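Local coordinates for phytase (Citrobacter braakii, PDB 3ZHC), which belongs to branch 2 of the histidine phosphatase superfamily and is built around a mixed beta-sheet with helices packed against it, at residues 103-108 and 121-126; 78-83 and 351-356. The protein carries 2 engineered substitutions. All coordinates share one frame; numbering follows the deposited sequence.

Interaction 1. Residues 103-108 and 121-126; sequences GQVAVI and AFLAGL
Val105 and Val107 of strand 105-109 face Leu123 and Leu126 of helix 113-126, an apolar contact inside a beta-alpha-beta unit in which the helix connects this strand to the parallel strand 134-135. As expected for such a crossover, the helix runs back against the strand: the two short axes make an angle of 160° and come within 10.5 Å.

Leu123 carries most of the helix side. Its CB points toward the strand but stops short of it, and the contact begins one atom further out, where CG lies 4.0 Å from Val107 CG2. With CG beside the backbone N (chi1 -68°), the fork comes up to the valines. CD1 meets Val107 alone, 4.0 Å from its CG2, whereas CD2 comes closer, 3.8 Å from Val107 CG2, and extends to Val105 CG1 at 4.2 Å. A single methyl of Val107 is thus met by three carbons of the leucine, while CD2 spans Val105 and Val107, the valines either side of Ala106 in the sequence. Against both valines Leu123 lies alongside, the side chains running past each other in opposite directions.

Leu126, one turn further along, approaches differently. Its CG is anti to the backbone N (chi1 -172°), and it meets Val105 tip to tip. No hydrogen bond joins the two segments, and the interface is purely aliphatic. Ile132, in the loop leading to strand 134-135, touches both Val105 and Leu123, and Leu318 of the neighbouring strand 318-323 touches Leu126. Phe122, on the same helix, stacks its ring with Phe320, which also packs on Val107. At the Val105 end, the meeting of the tips comes down to one pair of methyls, Val105 CG1 and Leu126 CD2, 3.9 Å apart.

Interaction 2. Residues 78-83 and 351-356; sequences SELGQY and GGELVF
Leu80 of helix 71-90 presses its CD1 methyl onto the backbone carbonyl of Gly351, just ahead of strand 353-361. This is the tight part of the contact: Leu80 CD1 is 3.1 Å from Gly351 O and 4.0 Å from Gly351 C, so the methyl rests at the oxygen end of the carbonyl. Gly351 has a positive phi of 74°, a conformation that glycine adopts readily, and it offers bare backbone to the leucine.

The second point of contact is looser. Glu353, at the start of the strand, reaches toward the helix with its chain extended beyond CG (chi2 177°), which brings the carboxylate alongside Leu80. There Glu353 OE2 stands 3.9 Å from Leu80 CB and 4.0 Å from Leu80 CD1, at ordinary packing distances. The other oxygen, OE1, is hydrogen-bonded to NE2 of Gln84, one turn further along the same helix.

All three touching residues are buried. By contrast, Glu79 and Gln82, partly exposed, make no contact with 351-356 and bond through their side chains to the backbone of Leu387, which also packs on Leu80. Between the two segments themselves no hydrogen bond forms. Leu80 therefore meets 351-356 through its CD1 methyl and its CB, set against the oxygens of Gly351 and Glu353, and a directional hold on the Glu353 carboxylate comes from its OE1 bond to Gln84.

In the fold
The centres of the two interactions lie 11 Å apart, on the same side of the chain's centre. Along the chain the order is 78-83, 103-108, 121-126 and 351-356, so interaction 1 is local and falls within the long span bridged by interaction 2. Strands 105-109 and 353-361 belong to one mixed sheet, separated by strands 318-323 and 28-38, while helices 71-90 and 113-126 pack against each other. Phe122 is one junction, its CE1 3.5 Å from Gly81 CA and 3.3 Å from Glu353 OE2; Ala121 and Leu126 add others, touching Ser78 and Gly81 respectively. The two helices thus pack against different strands of the same sheet, and the contacts meet at the helix-helix interface.

Interaction 1. Residues 103-108 and 121-126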
loop_
_atom_site.group_PDB
_atom_site.type_symbol
_atom_site.label_atom_id
_atom_site.label_comp_id
_atom_site.label_asym_id
_atom_site.label_seq_id
_atom_site.Cartn_x
_atom_site.Cartn_y
_atom_site.Cartn_z
ATOM N N GLY B 103 28.389 1.566 -31.513
ATOM C CA GLY B 103 27.104 2.251 -31.588
ATOM C C GLY B 103 25.896 1.483 -31.056
ATOM O O GLY B 103 24.758 1.898 -31.307
ATOM N N GLN B 104 26.121 0.378 -30.328
ATOM C CA GLN B 104 25.016 -0.414 -29.725
ATOM C C GLN B 104 24.712 -0.017 -28.280
ATOM O O GLN B 104 23.548 -0.045 -27.863
ATOM C CB GLN B 104 25.319 -1.915 -29.767
ATOM C CG GLN B 104 25.235 -2.550 -31.150
ATOM C CD GLN B 104 23.790 -2.789 -31.597
ATOM O OE1 GLN B 104 23.265 -3.900 -31.449
ATOM N NE2 GLN B 104 23.132 -1.735 -32.134
ATOM N N VAL B 105 25.756 0.334 -27.526
ATOM C CA VAL B 105 25.623 0.693 -26.125
ATOM C C VAL B 105 26.246 2.056 -25.886
ATOM O O VAL B 105 27.348 2.322 -26.341
ATOM C CB VAL B 105 26.271 -0.370 -25.188
ATOM C CG1 VAL B 105 26.133 0.038 -23.713
ATOM C CG2 VAL B 105 25.640 -1.736 -25.407
ATOM N N ALA B 106 25.507 2.911 -25.176
ATOM C CA ALA B 106 25.974 4.225 -24.756
ATOM C C ALA B 106 25.557 4.443 -23.292
ATOM O O ALA B 106 24.492 3.991 -22.875
ATOM C CB ALA B 106 25.416 5.298 -25.638
ATOM N N VAL B 107 26.405 5.123 -22.523
ATOM C CA VAL B 107 26.120 5.427 -21.110
ATOM C C VAL B 107 26.303 6.919 -20.829
ATOM O O VAL B 107 27.288 7.512 -21.252
ATOM C CB VAL B 107 26.998 4.591 -20.159
ATOM C CG1 VAL B 107 26.799 5.031 -18.677
ATOM C CG2 VAL B 107 26.689 3.123 -20.328
ATOM N N ILE B 108 25.329 7.501 -20.123
ATOM C CA ILE B 108 25.369 8.884 -19.656
ATOM C C ILE B 108 25.280 8.874 -18.138
ATOM O O ILE B 108 24.470 8.144 -17.575
ATOM C CB ILE B 108 24.190 9.702 -20.180
ATOM C CG1 ILE B 108 24.236 9.811 -21.713
ATOM C CG2 ILE B 108 24.178 11.102 -19.537
ATOM C CD1 ILE B 108 22.989 10.397 -22.305
ATOM N N ALA B 121 30.228 0.790 -12.967
ATOM C CA ALA B 121 29.789 -0.474 -12.369
ATOM C C ALA B 121 28.790 -1.230 -13.251
ATOM O O ALA B 121 28.887 -2.469 -13.374
ATOM C CB ALA B 121 29.207 -0.236 -10.983
ATOM N N PHE B 122 27.842 -0.506 -13.872
ATOM C CA PHE B 122 26.853 -1.160 -14.769
ATOM C C PHE B 122 27.539 -1.833 -15.979
ATOM O O PHE B 122 27.195 -2.965 -16.324
ATOM C CB PHE B 122 25.780 -0.189 -15.234
ATOM C CG PHE B 122 24.682 -0.843 -16.041
ATOM C CD1 PHE B 122 23.654 -1.548 -15.400
ATOM C CD2 PHE B 122 24.674 -0.759 -17.440
ATOM C CE1 PHE B 122 22.619 -2.166 -16.145
ATOM C CE2 PHE B 122 23.645 -1.375 -18.197
ATOM C CZ PHE B 122 22.618 -2.077 -17.542
ATOM N N LEU B 123 28.500 -1.134 -16.600
ATOM C CA LEU B 123 29.275 -1.692 -17.742
ATOM C C LEU B 123 30.133 -2.885 -17.334
ATOM O O LEU B 123 30.302 -3.819 -18.128
ATOM C CB LEU B 123 30.153 -0.620 -18.405
ATOM C CG LEU B 123 29.391 0.486 -19.135
ATOM C CD1 LEU B 123 30.304 1.683 -19.504
ATOM C CD2 LEU B 123 28.662 -0.105 -20.383
ATOM N N ALA B 124 30.673 -2.861 -16.099
ATOM C CA ALA B 124 31.472 -3.986 -15.569
ATOM C C ALA B 124 30.665 -5.300 -15.537
ATOM O O ALA B 124 31.236 -6.398 -15.678
ATOM C CB ALA B 124 32.029 -3.661 -14.176
ATOM N N GLY B 125 29.352 -5.178 -15.351
ATOM C CA GLY B 125 28.438 -6.309 -15.395
ATOM C C GLY B 125 27.968 -6.629 -16.803
ATOM O O GLY B 125 27.946 -7.797 -17.200
ATOM N N LEU B 126 27.595 -5.577 -17.552
ATOM C CA LEU B 126 27.018 -5.707 -18.893
ATOM C C LEU B 126 28.024 -6.125 -19.955
ATOM O O LEU B 126 27.763 -7.040 -20.729
ATOM C CB LEU B 126 26.372 -4.369 -19.342
ATOM C CG LEU B 126 25.536 -4.381 -20.655
ATOM C CD1 LEU B 126 24.079 -4.763 -20.383
ATOM C CD2 LEU B 126 25.625 -3.027 -21.390
#

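Interaction 2. Residues 78-83 and 351-356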
loop_
_atom_site.group_PDB
_atom_site.type_symbol
_atom_site.label_atom_id
_atom_site.label_comp_id
_atom_site.label_asym_id
_atom_site.label_seq_id
_atom_site.Cartn_x
_atom_site.Cartn_y
_atom_site.Cartn_z
ATOM N N SER B 78 26.711 -3.988 -10.828
ATOM C CA SER B 78 27.296 -4.937 -11.807
ATOM C C SER B 78 26.430 -6.196 -11.913
ATOM O O SER B 78 26.322 -6.773 -12.975
ATOM C CB SER B 78 28.757 -5.292 -11.463
ATOM O OG SER B 78 28.850 -6.034 -10.256
ATOM N N GLU B 79 25.812 -6.610 -10.790
ATOM C CA GLU B 79 24.865 -7.740 -10.803
ATOM C C GLU B 79 23.649 -7.441 -11.686
ATOM O O GLU B 79 23.177 -8.326 -12.392
ATOM C CB GLU B 79 24.388 -8.117 -9.383
ATOM C CG GLU B 79 25.436 -8.831 -8.534
ATOM C CD GLU B 79 25.862 -10.175 -9.110
ATOM O OE1 GLU B 79 25.094 -10.789 -9.889
ATOM O OE2 GLU B 79 26.968 -10.612 -8.785
ATOM N N LEU B 80 23.144 -6.198 -11.634
ATOM C CA LEU B 80 22.061 -5.772 -12.535
ATOM C C LEU B 80 22.568 -5.730 -13.983
ATOM O O LEU B 80 21.878 -6.175 -14.879
ATOM C CB LEU B 80 21.458 -4.415 -12.124
ATOM C CG LEU B 80 20.662 -4.409 -10.817
ATOM C CD1 LEU B 80 20.239 -3.017 -10.480
ATOM C CD2 LEU B 80 19.428 -5.359 -10.889
ATOM N N GLY B 81 23.779 -5.196 -14.186
ATOM C CA GLY B 81 24.422 -5.160 -15.524
ATOM C C GLY B 81 24.547 -6.554 -16.120
ATOM O O GLY B 81 24.270 -6.757 -17.304
ATOM N N GLN B 82 24.957 -7.500 -15.273
ATOM C CA GLN B 82 25.103 -8.920 -15.620
ATOM C C GLN B 82 23.752 -9.524 -15.980
ATOM O O GLN B 82 23.627 -10.165 -17.023
ATOM C CB GLN B 82 25.797 -9.671 -14.447
ATOM C CG GLN B 82 25.751 -11.196 -14.454
ATOM C CD GLN B 82 26.581 -11.777 -13.299
ATOM O OE1 GLN B 82 27.825 -11.680 -13.308
ATOM N NE2 GLN B 82 25.893 -12.390 -12.290
ATOM N N TYR B 83 22.744 -9.315 -15.118
ATOM C CA TYR B 83 21.360 -9.793 -15.398
ATOM C C TYR B 83 20.832 -9.199 -16.707
ATOM O O TYR B 83 20.268 -9.926 -17.530
ATOM C CB TYR B 83 20.396 -9.479 -14.238
ATOM C CG TYR B 83 18.911 -9.615 -14.582
ATOM C CD1 TYR B 83 18.284 -10.864 -14.594
ATOM C CD2 TYR B 83 18.131 -8.481 -14.897
ATOM C CE1 TYR B 83 16.906 -10.994 -14.915
ATOM C CE2 TYR B 83 16.758 -8.604 -15.218
ATOM C CZ TYR B 83 16.161 -9.873 -15.223
ATOM O OH TYR B 83 14.825 -10.004 -15.532
ATOM N N GLY B 351 20.366 1.657 -7.245
ATOM C CA GLY B 351 20.462 0.860 -8.471
ATOM C C GLY B 351 19.130 0.563 -9.164
ATOM O O GLY B 351 19.126 -0.137 -10.170
ATOM N N GLY B 352 18.005 1.088 -8.637
ATOM C CA GLY B 352 16.670 0.862 -9.232
ATOM C C GLY B 352 16.608 1.436 -10.640
ATOM O O GLY B 352 17.082 2.556 -10.888
ATOM N N GLU B 353 16.026 0.672 -11.560
ATOM C CA GLU B 353 16.005 1.041 -12.971
ATOM C C GLU B 353 14.616 1.165 -13.493
ATOM O O GLU B 353 13.826 0.255 -13.343
ATOM C CB GLU B 353 16.722 -0.019 -13.783
ATOM C CG GLU B 353 18.181 -0.120 -13.496
ATOM C CD GLU B 353 18.872 -1.243 -14.273
ATOM O OE1 GLU B 353 18.188 -1.967 -15.043
ATOM O OE2 GLU B 353 20.100 -1.397 -14.106
ATOM N N LEU B 354 14.328 2.314 -14.116
ATOM C CA LEU B 354 13.101 2.540 -14.829
ATOM C C LEU B 354 13.508 2.188 -16.268
ATOM O O LEU B 354 14.392 2.829 -16.849
ATOM C CB LEU B 354 12.645 3.964 -14.652
ATOM C CG LEU B 354 11.247 4.388 -15.095
ATOM C CD1 LEU B 354 10.136 3.442 -14.582
ATOM C CD2 LEU B 354 10.972 5.836 -14.647
ATOM N N VAL B 355 12.878 1.151 -16.828
ATOM C CA VAL B 355 13.272 0.592 -18.135
ATOM C C VAL B 355 12.196 0.854 -19.189
ATOM O O VAL B 355 11.061 0.448 -19.015
ATOM C CB VAL B 355 13.548 -0.937 -18.013
ATOM C CG1 VAL B 355 13.965 -1.528 -19.342
ATOM C CG2 VAL B 355 14.620 -1.196 -16.963
ATOM N N PHE B 356 12.582 1.538 -20.268
ATOM C CA PHE B 356 11.711 1.841 -21.398
ATOM C C PHE B 356 12.177 0.958 -22.561
ATOM O O PHE B 356 13.274 1.153 -23.080
ATOM C CB PHE B 356 11.792 3.321 -21.763
ATOM C CG PHE B 356 11.394 4.249 -20.640
ATOM C CD1 PHE B 356 12.338 4.663 -19.684
ATOM C CD2 PHE B 356 10.084 4.715 -20.529
ATOM C CE1 PHE B 356 11.966 5.540 -18.621
ATOM C CE2 PHE B 356 9.708 5.588 -19.479
ATOM C CZ PHE B 356 10.657 5.993 -18.526
#